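Local atomic coordinates of polar amino acid ABC uptake transporter substrate binding protein (Streptococcus thermophilus LMG 18311, PDB entry 3HV1), a protein that probably binds a polar amino acid outside the cell and delivers it to the membrane part of an ABC uptake transporter. Residues 140-143 against 149-152; 185-190 against 247-252. All blocks are in the same frame, centred on the assembly; numbering follows the deposited sequence.

Contact 1: residues 140-143 against 149-152; sequences DAFN and LKDV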
ATOM      1  N   ASP A 140      -7.141 -22.691  11.041  1.00 40.22           N
ATOM      2  CA  ASP A 140      -7.990 -21.675  11.654  1.00 42.02           C
ATOM      3  C   ASP A 140      -8.771 -20.855  10.634  1.00 41.14           C
ATOM      4  O   ASP A 140      -9.923 -20.485  10.876  1.00 41.20           O
ATOM      5  CB  ASP A 140      -7.142 -20.742  12.522  1.00 45.08           C
ATOM      6  CG  ASP A 140      -6.853 -21.325  13.889  1.00 48.41           C
ATOM      7  OD1 ASP A 140      -6.344 -22.462  13.962  1.00 49.62           O
ATOM      8  OD2 ASP A 140      -7.140 -20.641  14.895  1.00 52.53           O
ATOM      9  N   ALA A 141      -8.143 -20.570   9.497  1.00 38.92           N
ATOM     10  CA  ALA A 141      -8.786 -19.783   8.448  1.00 37.90           C
ATOM     11  C   ALA A 141      -9.905 -20.587   7.801  1.00 37.11           C
ATOM     12  O   ALA A 141     -10.949 -20.044   7.437  1.00 35.58           O
ATOM     13  CB  ALA A 141      -7.758 -19.375   7.401  1.00 38.04           C
ATOM     14  N   PHE A 142      -9.677 -21.888   7.668  1.00 35.26           N
ATOM     15  CA  PHE A 142     -10.657 -22.783   7.075  1.00 36.14           C
ATOM     16  C   PHE A 142     -11.964 -22.710   7.852  1.00 36.84           C
ATOM     17  O   PHE A 142     -13.041 -22.642   7.266  1.00 36.15           O
ATOM     18  CB  PHE A 142     -10.132 -24.214   7.103  1.00 35.61           C
ATOM     19  CG  PHE A 142     -11.100 -25.229   6.574  1.00 35.52           C
ATOM     20  CD1 PHE A 142     -11.347 -25.328   5.210  1.00 35.66           C
ATOM     21  CD2 PHE A 142     -11.748 -26.106   7.438  1.00 35.77           C
ATOM     22  CE1 PHE A 142     -12.221 -26.290   4.711  1.00 35.41           C
ATOM     23  CE2 PHE A 142     -12.628 -27.072   6.950  1.00 36.26           C
ATOM     24  CZ  PHE A 142     -12.863 -27.165   5.584  1.00 36.28           C
ATOM     25  N   ASN A 143     -11.858 -22.727   9.178  1.00 39.18           N
ATOM     26  CA  ASN A 143     -13.031 -22.669  10.046  1.00 41.91           C
ATOM     27  C   ASN A 143     -13.629 -21.268  10.155  1.00 43.64           C
ATOM     28  O   ASN A 143     -14.844 -21.102  10.066  1.00 44.90           O
ATOM     29  CB  ASN A 143     -12.679 -23.166  11.450  1.00 42.22           C
ATOM     30  CG  ASN A 143     -12.286 -24.626  11.472  1.00 42.74           C
ATOM     31  OD1 ASN A 143     -13.020 -25.485  10.987  1.00 44.26           O
ATOM     32  ND2 ASN A 143     -11.123 -24.918  12.039  1.00 45.87           N
ATOM     33  N   LEU A 149     -14.101 -22.571   1.699  1.00 34.99           N
ATOM     34  CA  LEU A 149     -13.909 -23.972   1.357  1.00 34.75           C
ATOM     35  C   LEU A 149     -14.672 -24.933   2.257  1.00 35.35           C
ATOM     36  O   LEU A 149     -15.198 -25.934   1.786  1.00 35.51           O
ATOM     37  CB  LEU A 149     -12.425 -24.326   1.404  1.00 32.83           C
ATOM     38  CG  LEU A 149     -11.616 -24.004   0.149  1.00 31.78           C
ATOM     39  CD1 LEU A 149     -10.129 -24.058   0.461  1.00 30.74           C
ATOM     40  CD2 LEU A 149     -11.974 -24.990  -0.946  1.00 29.96           C
ATOM     41  N   LYS A 150     -14.738 -24.624   3.546  1.00 35.83           N
ATOM     42  CA  LYS A 150     -15.416 -25.497   4.492  1.00 38.72           C
ATOM     43  C   LYS A 150     -16.802 -25.961   4.052  1.00 40.21           C
ATOM     44  O   LYS A 150     -17.132 -27.141   4.182  1.00 40.31           O
ATOM     45  CB  LYS A 150     -15.515 -24.830   5.865  1.00 38.40           C
ATOM     46  CG  LYS A 150     -16.040 -25.776   6.938  1.00 39.43           C
ATOM     47  CD  LYS A 150     -15.906 -25.212   8.339  1.00 40.24           C
ATOM     48  CE  LYS A 150     -16.421 -26.219   9.368  1.00 41.82           C
ATOM     49  NZ  LYS A 150     -16.351 -25.699  10.760  1.00 42.60           N
ATOM     50  N   ASP A 151     -17.609 -25.047   3.524  1.00 40.81           N
ATOM     51  CA  ASP A 151     -18.959 -25.398   3.097  1.00 42.21           C
ATOM     52  C   ASP A 151     -19.031 -26.286   1.864  1.00 41.95           C
ATOM     53  O   ASP A 151     -19.966 -27.077   1.719  1.00 42.32           O
ATOM     54  CB  ASP A 151     -19.790 -24.135   2.838  1.00 42.65           C
ATOM     55  CG  ASP A 151     -20.014 -23.314   4.094  1.00 44.50           C
ATOM     56  OD1 ASP A 151     -19.915 -23.882   5.204  1.00 45.01           O
ATOM     57  OD2 ASP A 151     -20.305 -22.104   3.970  1.00 45.25           O
ATOM     58  N   VAL A 152     -18.047 -26.173   0.978  1.00 40.83           N
ATOM     59  CA  VAL A 152     -18.066 -26.954  -0.249  1.00 40.24           C
ATOM     60  C   VAL A 152     -17.321 -28.281  -0.231  1.00 38.87           C
ATOM     61  O   VAL A 152     -17.695 -29.200  -0.952  1.00 37.22           O
ATOM     62  CB  VAL A 152     -17.538 -26.128  -1.429  1.00 41.44           C
ATOM     63  CG1 VAL A 152     -18.483 -24.979  -1.719  1.00 42.69           C
ATOM     64  CG2 VAL A 152     -16.151 -25.603  -1.108  1.00 41.64           C
TER
HETATM   65  O   HOH W   1     -16.930 -23.211  10.919  1.00 48.75           O

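Contact 2: residues 185-190 against 247-252; sequences YANYYL and FGEDVA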
ATOM      1  N   TYR A 185       5.327 -21.983   2.092  1.00 17.33           N
ATOM      2  CA  TYR A 185       5.692 -23.391   2.239  1.00 17.85           C
ATOM      3  C   TYR A 185       5.396 -24.180   0.971  1.00 17.51           C
ATOM      4  O   TYR A 185       6.196 -25.007   0.537  1.00 18.59           O
ATOM      5  CB  TYR A 185       4.932 -24.032   3.407  1.00 21.54           C
ATOM      6  CG  TYR A 185       5.194 -23.374   4.743  1.00 24.52           C
ATOM      7  CD1 TYR A 185       6.495 -23.103   5.160  1.00 28.31           C
ATOM      8  CD2 TYR A 185       4.140 -23.013   5.583  1.00 27.38           C
ATOM      9  CE1 TYR A 185       6.745 -22.480   6.383  1.00 29.27           C
ATOM     10  CE2 TYR A 185       4.373 -22.390   6.806  1.00 27.96           C
ATOM     11  CZ  TYR A 185       5.683 -22.122   7.199  1.00 30.58           C
ATOM     12  OH  TYR A 185       5.927 -21.474   8.393  1.00 29.74           O
ATOM     13  N   ALA A 186       4.227 -23.942   0.392  1.00 16.90           N
ATOM     14  CA  ALA A 186       3.837 -24.636  -0.831  1.00 14.71           C
ATOM     15  C   ALA A 186       4.889 -24.447  -1.915  1.00 16.45           C
ATOM     16  O   ALA A 186       5.445 -25.415  -2.438  1.00 17.44           O
ATOM     17  CB  ALA A 186       2.475 -24.108  -1.324  1.00 15.61           C
ATOM     18  N   ASN A 187       5.174 -23.196  -2.253  1.00 16.43           N
ATOM     19  CA  ASN A 187       6.147 -22.919  -3.306  1.00 16.98           C
ATOM     20  C   ASN A 187       7.562 -23.355  -2.970  1.00 18.04           C
ATOM     21  O   ASN A 187       8.279 -23.865  -3.827  1.00 17.98           O
ATOM     22  CB  ASN A 187       6.121 -21.434  -3.662  1.00 17.36           C
ATOM     23  CG  ASN A 187       4.958 -21.080  -4.559  1.00 18.54           C
ATOM     24  OD1 ASN A 187       5.096 -21.016  -5.789  1.00 22.95           O
ATOM     25  ND2 ASN A 187       3.799 -20.872  -3.961  1.00 13.91           N
ATOM     26  N   TYR A 188       7.969 -23.167  -1.724  1.00 18.35           N
ATOM     27  CA  TYR A 188       9.316 -23.551  -1.328  1.00 18.77           C
ATOM     28  C   TYR A 188       9.560 -25.050  -1.464  1.00 18.69           C
ATOM     29  O   TYR A 188      10.522 -25.481  -2.103  1.00 18.53           O
ATOM     30  CB  TYR A 188       9.581 -23.125   0.117  1.00 18.72           C
ATOM     31  CG  TYR A 188      10.818 -23.757   0.706  1.00 23.25           C
ATOM     32  CD1 TYR A 188      12.086 -23.451   0.209  1.00 22.98           C
ATOM     33  CD2 TYR A 188      10.720 -24.687   1.743  1.00 22.73           C
ATOM     34  CE1 TYR A 188      13.221 -24.053   0.726  1.00 27.45           C
ATOM     35  CE2 TYR A 188      11.854 -25.296   2.266  1.00 26.50           C
ATOM     36  CZ  TYR A 188      13.098 -24.974   1.755  1.00 25.91           C
ATOM     37  OH  TYR A 188      14.220 -25.571   2.270  1.00 31.01           O
ATOM     38  N   TYR A 189       8.689 -25.850  -0.861  1.00 20.24           N
ATOM     39  CA  TYR A 189       8.876 -27.291  -0.907  1.00 21.82           C
ATOM     40  C   TYR A 189       8.739 -27.863  -2.300  1.00 20.70           C
ATOM     41  O   TYR A 189       9.577 -28.654  -2.729  1.00 20.29           O
ATOM     42  CB  TYR A 189       7.902 -27.990   0.048  1.00 20.75           C
ATOM     43  CG  TYR A 189       8.266 -27.789   1.499  1.00 26.14           C
ATOM     44  CD1 TYR A 189       9.481 -28.250   1.996  1.00 28.22           C
ATOM     45  CD2 TYR A 189       7.408 -27.125   2.371  1.00 28.39           C
ATOM     46  CE1 TYR A 189       9.835 -28.057   3.325  1.00 31.77           C
ATOM     47  CE2 TYR A 189       7.748 -26.925   3.704  1.00 30.55           C
ATOM     48  CZ  TYR A 189       8.967 -27.395   4.174  1.00 32.65           C
ATOM     49  OH  TYR A 189       9.321 -27.200   5.490  1.00 36.34           O
ATOM     50  N   LEU A 190       7.693 -27.454  -3.013  1.00 20.02           N
ATOM     51  CA  LEU A 190       7.471 -27.965  -4.359  1.00 18.84           C
ATOM     52  C   LEU A 190       8.599 -27.599  -5.310  1.00 19.13           C
ATOM     53  O   LEU A 190       9.009 -28.419  -6.124  1.00 20.22           O
ATOM     54  CB  LEU A 190       6.130 -27.465  -4.901  1.00 17.88           C
ATOM     55  CG  LEU A 190       4.901 -27.950  -4.122  1.00 18.76           C
ATOM     56  CD1 LEU A 190       3.629 -27.417  -4.775  1.00 20.61           C
ATOM     57  CD2 LEU A 190       4.869 -29.473  -4.090  1.00 22.35           C
ATOM     58  N   PHE A 247      11.058 -19.853  -4.578  1.00 16.89           N
ATOM     59  CA  PHE A 247       9.650 -20.174  -4.786  1.00 16.83           C
ATOM     60  C   PHE A 247       9.221 -20.674  -6.167  1.00 15.09           C
ATOM     61  O   PHE A 247       8.077 -21.070  -6.344  1.00 17.13           O
ATOM     62  CB  PHE A 247       8.806 -18.951  -4.409  1.00 13.89           C
ATOM     63  CG  PHE A 247       9.092 -18.424  -3.027  1.00 16.37           C
ATOM     64  CD1 PHE A 247       8.872 -19.224  -1.905  1.00 14.62           C
ATOM     65  CD2 PHE A 247       9.608 -17.140  -2.846  1.00 15.63           C
ATOM     66  CE1 PHE A 247       9.166 -18.757  -0.620  1.00 16.05           C
ATOM     67  CE2 PHE A 247       9.906 -16.663  -1.562  1.00 18.73           C
ATOM     68  CZ  PHE A 247       9.684 -17.471  -0.449  1.00 16.57           C
ATOM     69  N   GLY A 248      10.114 -20.645  -7.150  1.00 18.82           N
ATOM     70  CA  GLY A 248       9.735 -21.123  -8.472  1.00 18.93           C
ATOM     71  C   GLY A 248       8.797 -20.194  -9.222  1.00 20.78           C
ATOM     72  O   GLY A 248       8.220 -20.565 -10.248  1.00 20.37           O
ATOM     73  N   GLU A 249       8.628 -18.985  -8.700  1.00 21.08           N
ATOM     74  CA  GLU A 249       7.792 -17.983  -9.336  1.00 21.38           C
ATOM     75  C   GLU A 249       8.195 -16.598  -8.835  1.00 21.02           C
ATOM     76  O   GLU A 249       8.988 -16.473  -7.904  1.00 20.74           O
ATOM     77  CB  GLU A 249       6.300 -18.254  -9.074  1.00 26.70           C
ATOM     78  CG  GLU A 249       5.784 -17.934  -7.692  1.00 30.96           C
ATOM     79  CD  GLU A 249       4.275 -18.154  -7.587  1.00 35.05           C
ATOM     80  OE1 GLU A 249       3.832 -19.316  -7.696  1.00 36.62           O
ATOM     81  OE2 GLU A 249       3.530 -17.164  -7.408  1.00 37.88           O
ATOM     82  N   ASP A 250       7.663 -15.567  -9.480  1.00 18.99           N
ATOM     83  CA  ASP A 250       7.948 -14.174  -9.140  1.00 17.33           C
ATOM     84  C   ASP A 250       6.953 -13.683  -8.080  1.00 18.26           C
ATOM     85  O   ASP A 250       5.764 -13.498  -8.367  1.00 16.51           O
ATOM     86  CB  ASP A 250       7.837 -13.328 -10.412  1.00 18.17           C
ATOM     87  CG  ASP A 250       8.085 -11.854 -10.171  1.00 21.96           C
ATOM     88  OD1 ASP A 250       8.404 -11.475  -9.026  1.00 20.94           O
ATOM     89  OD2 ASP A 250       7.955 -11.068 -11.143  1.00 22.60           O
ATOM     90  N   VAL A 251       7.441 -13.460  -6.864  1.00 15.65           N
ATOM     91  CA  VAL A 251       6.564 -13.022  -5.773  1.00 17.41           C
ATOM     92  C   VAL A 251       6.531 -11.513  -5.534  1.00 14.23           C
ATOM     93  O   VAL A 251       5.918 -11.046  -4.588  1.00 16.29           O
ATOM     94  CB  VAL A 251       6.963 -13.706  -4.450  1.00 17.09           C
ATOM     95  CG1 VAL A 251       6.967 -15.214  -4.639  1.00 17.50           C
ATOM     96  CG2 VAL A 251       8.331 -13.212  -3.993  1.00 18.54           C
ATOM     97  N   ALA A 252       7.176 -10.752  -6.403  1.00 16.31           N
ATOM     98  CA  ALA A 252       7.224  -9.305  -6.239  1.00 16.95           C
ATOM     99  C   ALA A 252       5.858  -8.642  -6.135  1.00 19.99           C
ATOM    100  O   ALA A 252       4.945  -8.956  -6.896  1.00 20.19           O
ATOM    101  CB  ALA A 252       8.004  -8.683  -7.391  1.00 16.94           C
TER

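Contact 1: residues 140-143 against 149-152
Lys150 lies across the ring of Phe142 and carries its amine on to Asn143. The two side chains of Phe142 and Lys150 cross at about a right angle. CB of Lys150 sits over one face of the ring, 3.8 Å from the centroid and 21° off the normal, displaced toward the rim. This is a CH-pi contact. CG of Lys150 lies 3.6 Å from CE2 of Phe142. CE1 of Phe142 comes to 3.2 Å from the backbone N of Lys150, a tight approach. Phe142 reaches the loop because its CG stands anti to its own backbone N (chi1 177°), which sends the ring out from the helix. Leu149 adds an apolar touch, with its CB 3.9 Å from CE1 of Phe142.

The Lys150 chain is fully extended. It therefore runs past the ring to the last turn of the helix. There NZ makes a weak hydrogen bond of 3.3 Å to OD1 of Asn143. A water bridges this end: it accepts from NZ of Lys150 at 2.6 Å and donates to the backbone O of Asn143 at 3.1 Å. The backbone O of Phe142 is buried here and has no hydrogen-bond partner in the model.

This is structural packing within one lobe of a family 3 solute-binding protein. It folds the loop after helix 137-144 back against that helix, beside strand 130-133 of the lobe's sheet. Phe142 and Leu149 both also pack on Leu130 of that strand and on Tyr206. Leu149 touches Val122 too, and the backbone of Val152 is hydrogen-bonded to Gly127, so the loop is tied to the chain leading into strand 130-133.

Contact 2: residues 185-190 against 247-252
This is a buried contact between helix 183-192 and the turn that leaves helix 238-247. Asn187 carries most of it on the first side, Phe247 on the second. CB of Asn187 packs against CB of Phe247 at 3.7 Å and lies 3.3 Å from the backbone O of Phe247. The Phe247 ring turns its edge to the helix backbone, with CD1 4.0 Å from N of Tyr188. CB of Tyr188 also comes to 4.4 Å from CE1 of Phe247. Phe46 meets the same ring, and Met105 of strand 105-114 packs on it.

The family 3 solute-binding fold has two lobes. Helix 183-192 follows strand 178-182 of one lobe, and helix 238-247 probably packs on the other, so the contact probably lies where the lobes meet. The chain leaves its last helix at Gly248, which has positive phi, and passes helix 183-192. Glu249 then brings its carboxylate to the Asn187 amide, with the two planes 89° apart. OE2 of Glu249 forms a salt bridge with Arg183, one turn before Asn187. Further on, OD1 of Asp250 accepts from N of Ala252 at 3.0 Å, an Asx turn.

In the fold
Contact 1 is local and partly buried; contact 2 is long-range and buried. The first joins helix 137-144 to the loop that follows it, its centre about 23 Å from the centre of the chain. The second brings together segments 57 residues apart, its centre about 10 Å from that point. The two contacts do not touch. They share no helix, but strand 130-133, which backs contact 1, pairs with 178-182, the strand just before the helix of contact 2. Each uses one phenylalanine. In contact 1 a lysine CB lies over one face of it and a water completes the polar end. In contact 2 the ring also meets Phe46 and Met105, and Glu249 pairs with Arg183, outside the two segments.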